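Hyaluronidase (Thermobaculum terrenum, PDB 5DIY) probably hydrolyses O-linked N-acetylglucosamine from modified proteins, as a hexosaminidase of glycoside hydrolase family 84. Local coordinates at residues Q44-Y56 against A81-E95. Sequence-based numbering, arbitrary orientation.
Sequences QDLYHRELWREPY and AISPGLSLVYSSEEE
Two neighbouring beta-to-alpha loops of the TIM barrel meet here, 44-56 after strand 37-40 and segment 81-95, which runs from the end of strand 77-82 into helix 93-108, with Trp52 and Arg53 carried onto Pro84, Ser87 and Glu95. Where the second loop leaves its strand, Ser83 N donates to His48 O at 2.8 Å. The imidazole of His48 turns back to the strand end. Its ND1 gives a hydrogen bond to Ala81 O, which lies near the ring plane, while the donor stands well above the carbonyl plane.

The Trp52 indole is sandwiched. Pro84 CB sits over the five-membered ring, 3.5 Å from its centroid, a CH-pi contact. Arg53 CG covers the opposite face. At the indole edge, Trp52 NE1 donates to Ser87 OG at 3.2 Å. CG of Trp52 lies between its own backbone N and carbonyl carbon (chi1 72°), which brings the ring over Pro84. An alanine in place of Trp52 would probably open a gap between Pro84 and the Arg53 chain and cost Ser87 OG one donor.

Arg53 stretches out from CG to NE and grips Glu95 side-on in a salt bridge. Arg53 NE meets Glu95 OE1 at 2.9 Å and Arg53 NH2 meets Glu95 OE2 at 2.7 Å, each on a syn lone pair. The two planes are only 8° apart. Val89 N takes the anti lone pair of the same OE2, and this fixes the carboxylate further. Arg53 NH1 also donates to Ser87 OG at 2.9 Å.

Nearer the sugar site, Leu86 CD1 lies over the centre of the Arg49 guanidinium. Arg49 also touches Lys43, which binds N-acetylglucosamine. The charge of the buried Glu95 is thus probably balanced by Arg53, and paired polar groups and one indole held between Pro84 and the Arg53 chain tie the two loops together, with the Arg49 end beside the sugar site.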
ATOM      1  N   GLN C  44      -2.417 -13.567  -7.751  1.00 33.23           N
ATOM      2  CA  GLN C  44      -2.665 -14.938  -7.262  1.00 36.01           C
ATOM      3  C   GLN C  44      -3.754 -15.712  -8.013  1.00 35.38           C
ATOM      4  O   GLN C  44      -3.975 -16.884  -7.709  1.00 36.30           O
ATOM      5  CB  GLN C  44      -2.990 -14.943  -5.760  1.00 38.09           C
ATOM      6  CG  GLN C  44      -1.915 -14.326  -4.887  1.00 41.65           C
ATOM      7  CD  GLN C  44      -0.574 -15.044  -4.960  1.00 44.02           C
ATOM      8  OE1 GLN C  44      -0.503 -16.274  -4.918  1.00 47.23           O
ATOM      9  NE2 GLN C  44       0.498 -14.274  -5.054  1.00 45.12           N
ATOM     10  N   ASP C  45      -4.434 -15.078  -8.970  1.00 34.45           N
ATOM     11  CA  ASP C  45      -5.249 -15.814  -9.945  1.00 34.27           C
ATOM     12  C   ASP C  45      -4.270 -16.520 -10.882  1.00 34.72           C
ATOM     13  O   ASP C  45      -3.586 -15.863 -11.670  1.00 33.37           O
ATOM     14  CB  ASP C  45      -6.178 -14.857 -10.720  1.00 34.33           C
ATOM     15  CG  ASP C  45      -6.997 -15.555 -11.819  1.00 33.67           C
ATOM     16  OD1 ASP C  45      -6.858 -16.777 -12.037  1.00 32.32           O
ATOM     17  OD2 ASP C  45      -7.784 -14.856 -12.483  1.00 33.67           O
ATOM     18  N   LEU C  46      -4.193 -17.849 -10.786  1.00 35.20           N
ATOM     19  CA  LEU C  46      -3.263 -18.640 -11.620  1.00 36.93           C
ATOM     20  C   LEU C  46      -3.470 -18.414 -13.119  1.00 36.79           C
ATOM     21  O   LEU C  46      -2.504 -18.356 -13.891  1.00 37.27           O
ATOM     22  CB  LEU C  46      -3.368 -20.145 -11.302  1.00 37.87           C
ATOM     23  CG  LEU C  46      -2.655 -20.644 -10.037  1.00 38.37           C
ATOM     24  CD1 LEU C  46      -2.991 -22.110  -9.791  1.00 38.48           C
ATOM     25  CD2 LEU C  46      -1.144 -20.449 -10.131  1.00 38.63           C
ATOM     26  N   TYR C  47      -4.732 -18.254 -13.510  1.00 36.68           N
ATOM     27  CA  TYR C  47      -5.100 -18.049 -14.913  1.00 37.82           C
ATOM     28  C   TYR C  47      -4.724 -16.667 -15.461  1.00 34.86           C
ATOM     29  O   TYR C  47      -4.674 -16.478 -16.679  1.00 33.22           O
ATOM     30  CB  TYR C  47      -6.589 -18.346 -15.102  1.00 40.09           C
ATOM     31  CG  TYR C  47      -6.908 -19.786 -14.767  1.00 43.91           C
ATOM     32  CD1 TYR C  47      -6.402 -20.818 -15.552  1.00 46.56           C
ATOM     33  CD2 TYR C  47      -7.672 -20.123 -13.646  1.00 46.28           C
ATOM     34  CE1 TYR C  47      -6.661 -22.148 -15.254  1.00 48.56           C
ATOM     35  CE2 TYR C  47      -7.939 -21.454 -13.337  1.00 48.78           C
ATOM     36  CZ  TYR C  47      -7.428 -22.462 -14.147  1.00 50.09           C
ATOM     37  OH  TYR C  47      -7.676 -23.785 -13.866  1.00 54.08           O
ATOM     38  N   HIS C  48      -4.460 -15.713 -14.570  1.00 32.45           N
ATOM     39  CA  HIS C  48      -3.911 -14.411 -14.966  1.00 31.17           C
ATOM     40  C   HIS C  48      -2.417 -14.482 -15.339  1.00 31.86           C
ATOM     41  O   HIS C  48      -1.955 -13.717 -16.204  1.00 30.69           O
ATOM     42  CB  HIS C  48      -4.145 -13.371 -13.855  1.00 29.64           C
ATOM     43  CG  HIS C  48      -3.440 -12.074 -14.085  1.00 28.37           C
ATOM     44  ND1 HIS C  48      -3.859 -11.156 -15.022  1.00 27.57           N
ATOM     45  CD2 HIS C  48      -2.327 -11.557 -13.517  1.00 28.15           C
ATOM     46  CE1 HIS C  48      -3.038 -10.123 -15.014  1.00 28.07           C
ATOM     47  NE2 HIS C  48      -2.101 -10.340 -14.109  1.00 27.92           N
ATOM     48  N   ARG C  49      -1.671 -15.394 -14.708  1.00 32.63           N
ATOM     49  CA  ARG C  49      -0.206 -15.341 -14.748  1.00 33.56           C
ATOM     50  C   ARG C  49       0.477 -16.672 -15.083  1.00 34.73           C
ATOM     51  O   ARG C  49       0.852 -16.876 -16.232  1.00 34.76           O
ATOM     52  CB  ARG C  49       0.317 -14.726 -13.446  1.00 33.55           C
ATOM     53  CG  ARG C  49       1.764 -14.269 -13.494  1.00 33.95           C
ATOM     54  CD  ARG C  49       1.985 -13.089 -12.558  1.00 34.21           C
ATOM     55  NE  ARG C  49       3.378 -12.638 -12.543  1.00 34.72           N
ATOM     56  CZ  ARG C  49       4.323 -13.039 -11.690  1.00 35.75           C
ATOM     57  NH1 ARG C  49       4.076 -13.939 -10.737  1.00 36.83           N
ATOM     58  NH2 ARG C  49       5.549 -12.531 -11.795  1.00 36.85           N
ATOM     59  N   GLU C  50       0.620 -17.583 -14.119  1.00 36.82           N
ATOM     60  CA  GLU C  50       1.430 -18.795 -14.334  1.00 38.22           C
ATOM     61  C   GLU C  50       0.787 -19.706 -15.364  1.00 38.32           C
ATOM     62  O   GLU C  50       1.459 -20.180 -16.283  1.00 39.02           O
ATOM     63  CB  GLU C  50       1.666 -19.572 -13.034  1.00 39.84           C
ATOM     64  CG  GLU C  50       2.610 -18.887 -12.051  1.00 41.61           C
ATOM     65  CD  GLU C  50       1.908 -17.964 -11.068  1.00 44.38           C
ATOM     66  OE1 GLU C  50       0.783 -17.496 -11.353  1.00 46.19           O
ATOM     67  OE2 GLU C  50       2.491 -17.699  -9.998  1.00 46.86           O
ATOM     68  N   LEU C  51      -0.519 -19.922 -15.212  1.00 38.26           N
ATOM     69  CA  LEU C  51      -1.316 -20.697 -16.164  1.00 37.02           C
ATOM     70  C   LEU C  51      -2.067 -19.778 -17.140  1.00 35.27           C
ATOM     71  O   LEU C  51      -3.247 -19.981 -17.413  1.00 34.53           O
ATOM     72  CB  LEU C  51      -2.297 -21.605 -15.400  1.00 37.32           C
ATOM     73  CG  LEU C  51      -1.695 -22.567 -14.362  1.00 37.42           C
ATOM     74  CD1 LEU C  51      -2.754 -23.551 -13.872  1.00 37.31           C
ATOM     75  CD2 LEU C  51      -0.492 -23.322 -14.913  1.00 37.31           C
ATOM     76  N   TRP C  52      -1.363 -18.788 -17.686  1.00 34.21           N
ATOM     77  CA  TRP C  52      -1.958 -17.835 -18.636  1.00 33.35           C
ATOM     78  C   TRP C  52      -2.481 -18.466 -19.932  1.00 33.90           C
ATOM     79  O   TRP C  52      -3.382 -17.920 -20.558  1.00 33.94           O
ATOM     80  CB  TRP C  52      -0.973 -16.712 -18.971  1.00 32.02           C
ATOM     81  CG  TRP C  52       0.197 -17.094 -19.835  1.00 30.96           C
ATOM     82  CD1 TRP C  52       1.436 -17.487 -19.418  1.00 31.25           C
ATOM     83  CD2 TRP C  52       0.240 -17.082 -21.263  1.00 30.68           C
ATOM     84  NE1 TRP C  52       2.248 -17.720 -20.501  1.00 31.41           N
ATOM     85  CE2 TRP C  52       1.535 -17.484 -21.648  1.00 30.64           C
ATOM     86  CE3 TRP C  52      -0.698 -16.777 -22.261  1.00 30.65           C
ATOM     87  CZ2 TRP C  52       1.923 -17.580 -22.986  1.00 30.23           C
ATOM     88  CZ3 TRP C  52      -0.313 -16.876 -23.592  1.00 30.46           C
ATOM     89  CH2 TRP C  52       0.985 -17.275 -23.941  1.00 30.91           C
ATOM     90  N   ARG C  53      -1.898 -19.592 -20.336  1.00 35.51           N
ATOM     91  CA  ARG C  53      -2.363 -20.322 -21.518  1.00 37.14           C
ATOM     92  C   ARG C  53      -3.711 -21.018 -21.311  1.00 38.29           C
ATOM     93  O   ARG C  53      -4.448 -21.208 -22.273  1.00 40.01           O
ATOM     94  CB  ARG C  53      -1.319 -21.345 -21.965  1.00 36.91           C
ATOM     95  CG  ARG C  53      -0.026 -20.710 -22.439  1.00 37.08           C
ATOM     96  CD  ARG C  53       0.958 -21.766 -22.905  1.00 36.88           C
ATOM     97  NE  ARG C  53       2.278 -21.201 -23.175  1.00 36.72           N
ATOM     98  CZ  ARG C  53       3.206 -20.932 -22.258  1.00 37.09           C
ATOM     99  NH1 ARG C  53       2.998 -21.165 -20.960  1.00 37.78           N
ATOM    100  NH2 ARG C  53       4.371 -20.417 -22.643  1.00 37.07           N
ATOM    101  N   GLU C  54      -4.036 -21.381 -20.070  1.00 40.83           N
ATOM    102  CA  GLU C  54      -5.253 -22.152 -19.783  1.00 41.83           C
ATOM    103  C   GLU C  54      -6.478 -21.239 -19.825  1.00 41.69           C
ATOM    104  O   GLU C  54      -6.492 -20.209 -19.147  1.00 41.51           O
ATOM    105  CB  GLU C  54      -5.175 -22.817 -18.403  1.00 44.14           C
ATOM    106  CG  GLU C  54      -3.942 -23.675 -18.138  1.00 45.52           C
ATOM    107  CD  GLU C  54      -3.762 -24.798 -19.136  1.00 46.84           C
ATOM    108  OE1 GLU C  54      -4.759 -25.467 -19.474  1.00 49.55           O
ATOM    109  OE2 GLU C  54      -2.614 -25.009 -19.575  1.00 49.26           O
ATOM    110  N   PRO C  55      -7.505 -21.599 -20.623  1.00 42.26           N
ATOM    111  CA  PRO C  55      -8.720 -20.772 -20.644  1.00 41.75           C
ATOM    112  C   PRO C  55      -9.562 -20.944 -19.382  1.00 40.39           C
ATOM    113  O   PRO C  55      -9.565 -22.021 -18.784  1.00 39.95           O
ATOM    114  CB  PRO C  55      -9.476 -21.285 -21.875  1.00 42.39           C
ATOM    115  CG  PRO C  55      -9.030 -22.698 -22.021  1.00 42.48           C
ATOM    116  CD  PRO C  55      -7.600 -22.732 -21.564  1.00 41.74           C
ATOM    117  N   TYR C  56     -10.254 -19.878 -18.986  1.00 39.51           N
ATOM    118  CA  TYR C  56     -11.182 -19.926 -17.854  1.00 39.70           C
ATOM    119  C   TYR C  56     -12.335 -20.894 -18.136  1.00 40.07           C
ATOM    120  O   TYR C  56     -12.792 -21.000 -19.273  1.00 39.69           O
ATOM    121  CB  TYR C  56     -11.759 -18.533 -17.554  1.00 38.54           C
ATOM    122  CG  TYR C  56     -10.780 -17.563 -16.918  1.00 38.30           C
ATOM    123  CD1 TYR C  56     -10.452 -17.665 -15.564  1.00 37.89           C
ATOM    124  CD2 TYR C  56     -10.202 -16.528 -17.662  1.00 37.69           C
ATOM    125  CE1 TYR C  56      -9.564 -16.778 -14.970  1.00 37.61           C
ATOM    126  CE2 TYR C  56      -9.313 -15.636 -17.078  1.00 36.98           C
ATOM    127  CZ  TYR C  56      -8.994 -15.762 -15.732  1.00 37.67           C
ATOM    128  OH  TYR C  56      -8.109 -14.883 -15.143  1.00 35.38           O
ATOM    129  N   ALA C  81      -6.644  -7.987 -17.873  1.00 26.54           N
ATOM    130  CA  ALA C  81      -5.199  -8.103 -18.059  1.00 26.56           C
ATOM    131  C   ALA C  81      -4.717  -9.548 -17.983  1.00 27.02           C
ATOM    132  O   ALA C  81      -5.326 -10.388 -17.318  1.00 26.32           O
ATOM    133  CB  ALA C  81      -4.453  -7.243 -17.056  1.00 26.84           C
ATOM    134  N   ILE C  82      -3.610  -9.804 -18.675  1.00 27.25           N
ATOM    135  CA  ILE C  82      -2.944 -11.101 -18.718  1.00 27.76           C
ATOM    136  C   ILE C  82      -1.433 -10.843 -18.545  1.00 27.66           C
ATOM    137  O   ILE C  82      -0.926  -9.807 -18.981  1.00 26.67           O
ATOM    138  CB  ILE C  82      -3.287 -11.849 -20.043  1.00 28.47           C
ATOM    139  CG1 ILE C  82      -2.806 -13.306 -20.023  1.00 28.93           C
ATOM    140  CG2 ILE C  82      -2.761 -11.118 -21.276  1.00 28.71           C
ATOM    141  CD1 ILE C  82      -3.713 -14.229 -19.237  1.00 30.45           C
ATOM    142  N   SER C  83      -0.740 -11.770 -17.884  1.00 27.69           N
ATOM    143  CA  SER C  83       0.686 -11.652 -17.594  1.00 27.83           C
ATOM    144  C   SER C  83       1.400 -12.928 -18.051  1.00 29.62           C
ATOM    145  O   SER C  83       1.519 -13.879 -17.275  1.00 30.69           O
ATOM    146  CB  SER C  83       0.902 -11.418 -16.099  1.00 27.32           C
ATOM    147  OG  SER C  83       0.229 -10.246 -15.680  1.00 26.96           O
ATOM    148  N   PRO C  84       1.857 -12.961 -19.323  1.00 30.31           N
ATOM    149  CA  PRO C  84       2.448 -14.157 -19.920  1.00 30.76           C
ATOM    150  C   PRO C  84       3.978 -14.253 -19.862  1.00 32.29           C
ATOM    151  O   PRO C  84       4.538 -15.257 -20.318  1.00 31.65           O
ATOM    152  CB  PRO C  84       2.002 -14.038 -21.377  1.00 30.74           C
ATOM    153  CG  PRO C  84       2.073 -12.572 -21.633  1.00 30.58           C
ATOM    154  CD  PRO C  84       1.681 -11.900 -20.339  1.00 30.23           C
ATOM    155  N   GLY C  85       4.637 -13.250 -19.281  1.00 32.45           N
ATOM    156  CA  GLY C  85       6.078 -13.072 -19.421  1.00 32.67           C
ATOM    157  C   GLY C  85       6.996 -14.047 -18.701  1.00 32.76           C
ATOM    158  O   GLY C  85       8.202 -14.031 -18.952  1.00 32.79           O
ATOM    159  N   LEU C  86       6.460 -14.880 -17.810  1.00 32.63           N
ATOM    160  CA  LEU C  86       7.281 -15.896 -17.137  1.00 33.51           C
ATOM    161  C   LEU C  86       7.661 -17.033 -18.077  1.00 33.60           C
ATOM    162  O   LEU C  86       8.729 -17.617 -17.920  1.00 33.84           O
ATOM    163  CB  LEU C  86       6.574 -16.475 -15.903  1.00 33.17           C
ATOM    164  CG  LEU C  86       6.209 -15.511 -14.778  1.00 32.71           C
ATOM    165  CD1 LEU C  86       5.328 -16.213 -13.754  1.00 32.78           C
ATOM    166  CD2 LEU C  86       7.461 -14.952 -14.122  1.00 32.78           C
ATOM    167  N   SER C  87       6.785 -17.354 -19.030  1.00 35.41           N
ATOM    168  CA  SER C  87       7.008 -18.473 -19.965  1.00 35.15           C
ATOM    169  C   SER C  87       6.729 -18.188 -21.454  1.00 35.16           C
ATOM    170  O   SER C  87       6.858 -19.094 -22.270  1.00 37.68           O
ATOM    171  CB  SER C  87       6.172 -19.672 -19.510  1.00 35.21           C
ATOM    172  OG  SER C  87       4.792 -19.349 -19.499  1.00 35.99           O
ATOM    173  N   LEU C  88       6.382 -16.954 -21.823  1.00 34.73           N
ATOM    174  CA  LEU C  88       6.043 -16.642 -23.219  1.00 35.06           C
ATOM    175  C   LEU C  88       7.249 -16.792 -24.138  1.00 34.09           C
ATOM    176  O   LEU C  88       8.329 -16.296 -23.833  1.00 33.02           O
ATOM    177  CB  LEU C  88       5.494 -15.213 -23.352  1.00 35.26           C
ATOM    178  CG  LEU C  88       5.255 -14.625 -24.751  1.00 35.74           C
ATOM    179  CD1 LEU C  88       4.249 -15.462 -25.521  1.00 36.27           C
ATOM    180  CD2 LEU C  88       4.775 -13.185 -24.653  1.00 34.60           C
ATOM    181  N   VAL C  89       7.041 -17.477 -25.260  1.00 35.18           N
ATOM    182  CA  VAL C  89       7.972 -17.450 -26.383  1.00 35.01           C
ATOM    183  C   VAL C  89       7.487 -16.324 -27.299  1.00 34.25           C
ATOM    184  O   VAL C  89       6.522 -16.492 -28.048  1.00 32.54           O
ATOM    185  CB  VAL C  89       8.028 -18.804 -27.133  1.00 36.16           C
ATOM    186  CG1 VAL C  89       9.194 -18.819 -28.118  1.00 36.58           C
ATOM    187  CG2 VAL C  89       8.150 -19.960 -26.148  1.00 36.16           C
ATOM    188  N   TYR C  90       8.152 -15.172 -27.213  1.00 33.93           N
ATOM    189  CA  TYR C  90       7.738 -13.959 -27.932  1.00 34.81           C
ATOM    190  C   TYR C  90       7.621 -14.148 -29.450  1.00 35.96           C
ATOM    191  O   TYR C  90       6.668 -13.664 -30.057  1.00 35.62           O
ATOM    192  CB  TYR C  90       8.693 -12.798 -27.626  1.00 34.65           C
ATOM    193  CG  TYR C  90       8.599 -12.279 -26.208  1.00 34.55           C
ATOM    194  CD1 TYR C  90       7.591 -11.389 -25.838  1.00 34.42           C
ATOM    195  CD2 TYR C  90       9.514 -12.678 -25.233  1.00 34.43           C
ATOM    196  CE1 TYR C  90       7.498 -10.913 -24.543  1.00 34.00           C
ATOM    197  CE2 TYR C  90       9.431 -12.204 -23.934  1.00 34.16           C
ATOM    198  CZ  TYR C  90       8.420 -11.323 -23.592  1.00 34.38           C
ATOM    199  OH  TYR C  90       8.333 -10.850 -22.304  1.00 34.26           O
ATOM    200  N   SER C  91       8.576 -14.866 -30.043  1.00 38.04           N
ATOM    201  CA  SER C  91       8.625 -15.080 -31.501  1.00 38.54           C
ATOM    202  C   SER C  91       7.674 -16.161 -32.025  1.00 39.15           C
ATOM    203  O   SER C  91       7.492 -16.268 -33.241  1.00 40.14           O
ATOM    204  CB  SER C  91      10.058 -15.414 -31.944  1.00 38.20           C
ATOM    205  OG  SER C  91      10.526 -16.590 -31.306  1.00 37.75           O
ATOM    206  N   SER C  92       7.076 -16.950 -31.130  1.00 38.84           N
ATOM    207  CA  SER C  92       6.231 -18.080 -31.528  1.00 38.87           C
ATOM    208  C   SER C  92       4.853 -17.630 -31.971  1.00 40.92           C
ATOM    209  O   SER C  92       4.101 -17.056 -31.181  1.00 40.78           O
ATOM    210  CB  SER C  92       6.073 -19.077 -30.377  1.00 38.54           C
ATOM    211  OG  SER C  92       5.065 -20.033 -30.664  1.00 38.18           O
ATOM    212  N   GLU C  93       4.515 -17.934 -33.224  1.00 42.17           N
ATOM    213  CA  GLU C  93       3.180 -17.671 -33.769  1.00 43.33           C
ATOM    214  C   GLU C  93       2.086 -18.388 -32.965  1.00 42.10           C
ATOM    215  O   GLU C  93       1.025 -17.819 -32.726  1.00 39.86           O
ATOM    216  CB  GLU C  93       3.115 -18.066 -35.254  1.00 45.01           C
ATOM    217  CG  GLU C  93       3.933 -17.151 -36.165  1.00 47.13           C
ATOM    218  CD  GLU C  93       3.938 -17.579 -37.633  1.00 49.50           C
ATOM    219  OE1 GLU C  93       4.081 -18.789 -37.920  1.00 50.09           O
ATOM    220  OE2 GLU C  93       3.820 -16.696 -38.512  1.00 49.15           O
ATOM    221  N   GLU C  94       2.365 -19.617 -32.534  1.00 42.34           N
ATOM    222  CA  GLU C  94       1.426 -20.410 -31.727  1.00 43.23           C
ATOM    223  C   GLU C  94       1.085 -19.752 -30.375  1.00 41.86           C
ATOM    224  O   GLU C  94      -0.057 -19.832 -29.918  1.00 41.21           O
ATOM    225  CB  GLU C  94       1.982 -21.824 -31.507  1.00 45.32           C
ATOM    226  CG  GLU C  94       0.994 -22.815 -30.902  1.00 48.08           C
ATOM    227  CD  GLU C  94       1.540 -24.234 -30.773  1.00 51.32           C
ATOM    228  OE1 GLU C  94       2.564 -24.565 -31.414  1.00 53.13           O
ATOM    229  OE2 GLU C  94       0.929 -25.031 -30.023  1.00 53.51           O
ATOM    230  N   GLU C  95       2.065 -19.100 -29.749  1.00 41.70           N
ATOM    231  CA  GLU C  95       1.842 -18.385 -28.482  1.00 41.01           C
ATOM    232  C   GLU C  95       0.863 -17.218 -28.633  1.00 40.83           C
ATOM    233  O   GLU C  95      -0.025 -17.051 -27.794  1.00 42.17           O
ATOM    234  CB  GLU C  95       3.161 -17.877 -27.896  1.00 41.13           C
ATOM    235  CG  GLU C  95       4.087 -18.971 -27.390  1.00 41.65           C
ATOM    236  CD  GLU C  95       3.744 -19.441 -25.989  1.00 42.20           C
ATOM    237  OE1 GLU C  95       2.686 -20.074 -25.797  1.00 43.34           O
ATOM    238  OE2 GLU C  95       4.545 -19.188 -25.066  1.00 43.32           O
TER
HETATM  239  O   HOH W   1       3.783 -18.518 -17.029  1.00 32.83           O